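Local coordinates for GARP domain-containing protein (Trypanosoma brucei brucei TREU927, PDB 6XZ6), which serves as a receptor for the complement regulator factor H, and is associated with increased transmission of trypanosomes to tsetse flies, at residues 36-41 with 188-192; 100-104 with 180-184. One frame throughout, in Å; residues are numbered along the deposited sequence.

Contact 1: residues 36-41 with 188-192; sequences EAVGAL and TAETV
The carbonyl oxygen of A37 accepts the helical hydrogen bond from L41 N at 2.9 Å, and the methyl of T191 is set against that same oxygen, with CG2 3.7 Å from A37 O. T191 spends its hydroxyl on its own helix, where OG1 bonds to A187 O; CG2, on the branch roughly anti to the backbone N, faces the other helix and also meets A40 CB at 3.8 Å. T188 divides its two branches similarly: OG1 bonds to L184 O, while CG2 lies over one face of the E36 carboxylate, 3.5 Å from E36 CD. These are two nearly parallel helices of the elongated GARP-family helical bundle, 4-61 and 165-208, whose local axes run 8.9 Å apart at 20°. A37, A40 and the methyl of T191 form the middle of the seam. At its margin E36 stretches out, CG anti to the backbone N (chi1 -174°), and crosses T188 at about a right angle; its OE1 arrives 3.4 Å from V192 CG2. The carboxylate also makes a long, weak ion pair with R33. On helix 67-125, T188 touches V97, and T191 touches A90 and A93.

Contact 2: residues 100-104 with 180-184; sequences FARAL and KLEEL
One face of the F100 ring is covered by E183, whose CB stands over the ring centre, 3.7 Å from the centroid, in a CH-pi contact. The edge receives the aliphatic part of K180: CG lies near the ring plane, 3.6 Å from F100 CD1. E183 continues obliquely past the ring in an extended chain, its carboxylate plane turned 37° from that of the phenyl group and OE2 reaching F100 CE1 at 3.3 Å. The ring and lysine cross at about a right angle, and the bend of K180 at chi2 (107°) carries its amino end away while CG also rests 3.8 Å from A103 CB. K180 thus packs through its methylenes, whereas E183 lays both CB and its carboxylate against the ring.

Deeper in, the branched side chains interdigitate. L104 directs CD1 onto the backbone of L181, 3.8 Å from its CA, and the same methyl meets CD1 of L181 and CD2 of L184. The other methyl of L184, CD1, reaches A101, 3.7 Å from A101 N, while L184 CB packs on F100 CB. The two short segments run antiparallel at 151°, with axes 9.2 Å apart, as neighbouring helices of a bundle. Helix 4-61 closes the leucine side of this seam between helices 67-125 and 165-208: T30 touches both A101 and L104, R34 lies on A101, and L29 packs on L181.

Overall arrangement
Contacts 1 and 2 are centred about 14 Å apart, and both draw on helix 165-208, which offers residues 180-184 to helix 67-125 and residues 188-192 to helix 4-61. The two segments adjoin on that helix, with three residues between them. In contact 1 the partner runs parallel, in contact 2 antiparallel, as expected if helices 4-61 and 67-125 form an antiparallel hairpin and helix 165-208 packs along both. The contact centres lie about 9 and 7 Å from the centre of the chain, placing both in the middle of the long bundle; contact 2 covers more surface (397 against 282 Å²). No other protein chain touches either, so both lie outside the interface with factor H domain D5.

Contact 1: residues 36-41 with 188-192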
loop_
_atom_site.group_PDB
_atom_site.type_symbol
_atom_site.label_atom_id
_atom_site.label_comp_id
_atom_site.label_asym_id
_atom_site.label_seq_id
_atom_site.Cartn_x
_atom_site.Cartn_y
_atom_site.Cartn_z
ATOM N N GLU A 36 1.711 3.915 13.662
ATOM C CA GLU A 36 2.849 4.791 13.923
ATOM C C GLU A 36 2.441 6.278 13.973
ATOM O O GLU A 36 2.870 6.984 14.884
ATOM C CB GLU A 36 3.972 4.529 12.896
ATOM C CG GLU A 36 5.242 5.298 13.199
ATOM C CD GLU A 36 6.350 5.146 12.187
ATOM O OE1 GLU A 36 7.319 5.932 12.269
ATOM O OE2 GLU A 36 6.249 4.262 11.307
ATOM N N ALA A 37 1.611 6.739 13.012
ATOM C CA ALA A 37 1.106 8.115 12.957
ATOM C C ALA A 37 0.227 8.417 14.178
ATOM O O ALA A 37 0.381 9.469 14.794
ATOM C CB ALA A 37 0.327 8.339 11.667
ATOM N N VAL A 38 -0.640 7.471 14.557
ATOM C CA VAL A 38 -1.536 7.565 15.718
ATOM C C VAL A 38 -0.706 7.659 17.013
ATOM O O VAL A 38 -1.016 8.461 17.880
ATOM C CB VAL A 38 -2.556 6.372 15.723
ATOM C CG1 VAL A 38 -3.169 6.125 17.120
ATOM C CG2 VAL A 38 -3.647 6.598 14.678
ATOM N N GLY A 39 0.336 6.842 17.118
ATOM C CA GLY A 39 1.244 6.853 18.258
ATOM C C GLY A 39 1.998 8.155 18.362
ATOM O O GLY A 39 2.019 8.756 19.424
ATOM N N ALA A 40 2.577 8.622 17.238
ATOM C CA ALA A 40 3.308 9.883 17.133
ATOM C C ALA A 40 2.431 11.069 17.503
ATOM O O ALA A 40 2.863 11.912 18.272
ATOM C CB ALA A 40 3.857 10.047 15.740
ATOM N N LEU A 41 1.176 11.105 17.013
ATOM C CA LEU A 41 0.210 12.160 17.330
ATOM C C LEU A 41 -0.167 12.196 18.816
ATOM O O LEU A 41 -0.153 13.268 19.419
ATOM C CB LEU A 41 -1.031 12.065 16.431
ATOM C CG LEU A 41 -2.224 12.935 16.785
ATOM C CD1 LEU A 41 -1.900 14.411 16.673
ATOM C CD2 LEU A 41 -3.391 12.600 15.920
ATOM N N THR A 188 4.468 10.067 7.309
ATOM C CA THR A 188 4.778 9.365 8.565
ATOM C C THR A 188 5.987 10.030 9.243
ATOM O O THR A 188 5.942 10.262 10.449
ATOM C CB THR A 188 4.898 7.840 8.363
ATOM O OG1 THR A 188 3.806 7.384 7.563
ATOM C CG2 THR A 188 4.879 7.087 9.684
ATOM N N ALA A 189 7.032 10.366 8.472
ATOM C CA ALA A 189 8.234 11.042 8.979
ATOM C C ALA A 189 7.900 12.423 9.576
ATOM O O ALA A 189 8.441 12.787 10.624
ATOM C CB ALA A 189 9.268 11.184 7.868
ATOM N N GLU A 190 6.997 13.171 8.920
ATOM C CA GLU A 190 6.510 14.479 9.367
ATOM C C GLU A 190 5.750 14.368 10.717
ATOM O O GLU A 190 5.801 15.328 11.494
ATOM C CB GLU A 190 5.569 15.089 8.317
ATOM C CG GLU A 190 6.213 15.652 7.064
ATOM C CD GLU A 190 5.260 15.921 5.901
ATOM O OE1 GLU A 190 4.050 16.152 6.143
ATOM O OE2 GLU A 190 5.726 15.905 4.735
ATOM N N THR A 191 4.996 13.255 10.972
ATOM C CA THR A 191 4.281 13.091 12.259
ATOM C C THR A 191 5.286 12.813 13.366
ATOM O O THR A 191 5.200 13.393 14.453
ATOM C CB THR A 191 3.168 12.015 12.285
ATOM O OG1 THR A 191 2.564 11.790 11.003
ATOM C CG2 THR A 191 2.092 12.355 13.292
ATOM N N VAL A 192 6.270 11.954 13.069
ATOM C CA VAL A 192 7.334 11.591 14.001
ATOM C C VAL A 192 8.169 12.837 14.344
ATOM O O VAL A 192 8.444 13.055 15.519
ATOM C CB VAL A 192 8.171 10.406 13.434
ATOM C CG1 VAL A 192 9.435 10.169 14.234
ATOM C CG2 VAL A 192 7.340 9.122 13.338
#

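Contact 2: residues 100-104 with 180-184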
loop_
_atom_site.group_PDB
_atom_site.type_symbol
_atom_site.label_atom_id
_atom_site.label_comp_id
_atom_site.label_asym_id
_atom_site.label_seq_id
_atom_site.Cartn_x
_atom_site.Cartn_y
_atom_site.Cartn_z
ATOM N N PHE A 100 -3.439 8.619 2.399
ATOM C CA PHE A 100 -2.625 7.839 1.472
ATOM C C PHE A 100 -2.785 6.347 1.664
ATOM O O PHE A 100 -2.731 5.609 0.686
ATOM C CB PHE A 100 -1.157 8.259 1.529
ATOM C CG PHE A 100 -0.969 9.679 1.040
ATOM C CD1 PHE A 100 -1.343 10.044 -0.251
ATOM C CD2 PHE A 100 -0.447 10.658 1.882
ATOM C CE1 PHE A 100 -1.204 11.358 -0.687
ATOM C CE2 PHE A 100 -0.299 11.975 1.441
ATOM C CZ PHE A 100 -0.667 12.311 0.155
ATOM N N ALA A 101 -3.000 5.908 2.922
ATOM C CA ALA A 101 -3.284 4.533 3.334
ATOM C C ALA A 101 -4.616 4.118 2.701
ATOM O O ALA A 101 -4.688 3.053 2.109
ATOM C CB ALA A 101 -3.369 4.447 4.844
ATOM N N ARG A 102 -5.630 4.995 2.721
ATOM C CA ARG A 102 -6.930 4.745 2.102
ATOM C C ARG A 102 -6.804 4.534 0.595
ATOM O O ARG A 102 -7.446 3.644 0.045
ATOM C CB ARG A 102 -7.894 5.898 2.389
ATOM C CG ARG A 102 -9.355 5.512 2.197
ATOM C CD ARG A 102 -10.354 6.547 2.637
ATOM N NE ARG A 102 -10.145 7.871 2.059
ATOM C CZ ARG A 102 -9.664 8.909 2.731
ATOM N NH1 ARG A 102 -9.290 8.772 4.003
ATOM N NH2 ARG A 102 -9.553 10.093 2.141
ATOM N N ALA A 103 -5.994 5.367 -0.067
ATOM C CA ALA A 103 -5.745 5.348 -1.504
ATOM C C ALA A 103 -5.105 4.029 -1.908
ATOM O O ALA A 103 -5.523 3.401 -2.879
ATOM C CB ALA A 103 -4.826 6.501 -1.859
ATOM N N LEU A 104 -4.108 3.597 -1.122
ATOM C CA LEU A 104 -3.364 2.360 -1.335
ATOM C C LEU A 104 -4.201 1.131 -1.038
ATOM O O LEU A 104 -4.022 0.095 -1.669
ATOM C CB LEU A 104 -2.099 2.371 -0.492
ATOM C CG LEU A 104 -0.960 3.257 -1.007
ATOM C CD1 LEU A 104 0.062 3.465 0.086
ATOM C CD2 LEU A 104 -0.322 2.667 -2.268
ATOM N N LYS A 180 1.761 7.530 -4.097
ATOM C CA LYS A 180 0.985 7.563 -2.870
ATOM C C LYS A 180 1.763 6.874 -1.733
ATOM O O LYS A 180 1.716 7.330 -0.599
ATOM C CB LYS A 180 -0.382 6.901 -3.093
ATOM C CG LYS A 180 -1.521 7.886 -3.158
ATOM C CD LYS A 180 -2.081 8.078 -4.533
ATOM C CE LYS A 180 -3.053 9.236 -4.567
ATOM N NZ LYS A 180 -3.495 9.543 -5.951
ATOM N N LEU A 181 2.510 5.808 -2.046
ATOM C CA LEU A 181 3.327 5.082 -1.082
ATOM C C LEU A 181 4.514 5.935 -0.638
ATOM O O LEU A 181 4.843 5.910 0.534
ATOM C CB LEU A 181 3.765 3.718 -1.665
ATOM C CG LEU A 181 4.576 2.760 -0.780
ATOM C CD1 LEU A 181 3.872 2.458 0.551
ATOM C CD2 LEU A 181 4.832 1.476 -1.506
ATOM N N GLU A 182 5.088 6.747 -1.542
ATOM C CA GLU A 182 6.196 7.672 -1.273
ATOM C C GLU A 182 5.728 8.806 -0.358
ATOM O O GLU A 182 6.438 9.170 0.572
ATOM C CB GLU A 182 6.710 8.251 -2.593
ATOM C CG GLU A 182 8.143 8.766 -2.549
ATOM C CD GLU A 182 8.658 9.379 -3.845
ATOM O OE1 GLU A 182 8.138 9.042 -4.937
ATOM O OE2 GLU A 182 9.601 10.201 -3.761
ATOM N N GLU A 183 4.527 9.339 -0.612
ATOM C CA GLU A 183 3.880 10.372 0.186
ATOM C C GLU A 183 3.412 9.819 1.523
ATOM O O GLU A 183 3.326 10.593 2.468
ATOM C CB GLU A 183 2.683 10.974 -0.563
ATOM C CG GLU A 183 3.049 11.887 -1.719
ATOM C CD GLU A 183 1.868 12.327 -2.559
ATOM O OE1 GLU A 183 1.711 13.555 -2.764
ATOM O OE2 GLU A 183 1.099 11.453 -3.020
ATOM N N LEU A 184 3.089 8.501 1.620
ATOM C CA LEU A 184 2.669 7.868 2.891
ATOM C C LEU A 184 3.872 7.841 3.836
ATOM O O LEU A 184 3.716 8.030 5.040
ATOM C CB LEU A 184 2.112 6.422 2.689
ATOM C CG LEU A 184 1.707 5.617 3.968
ATOM C CD1 LEU A 184 0.350 6.009 4.444
ATOM C CD2 LEU A 184 1.678 4.130 3.706
#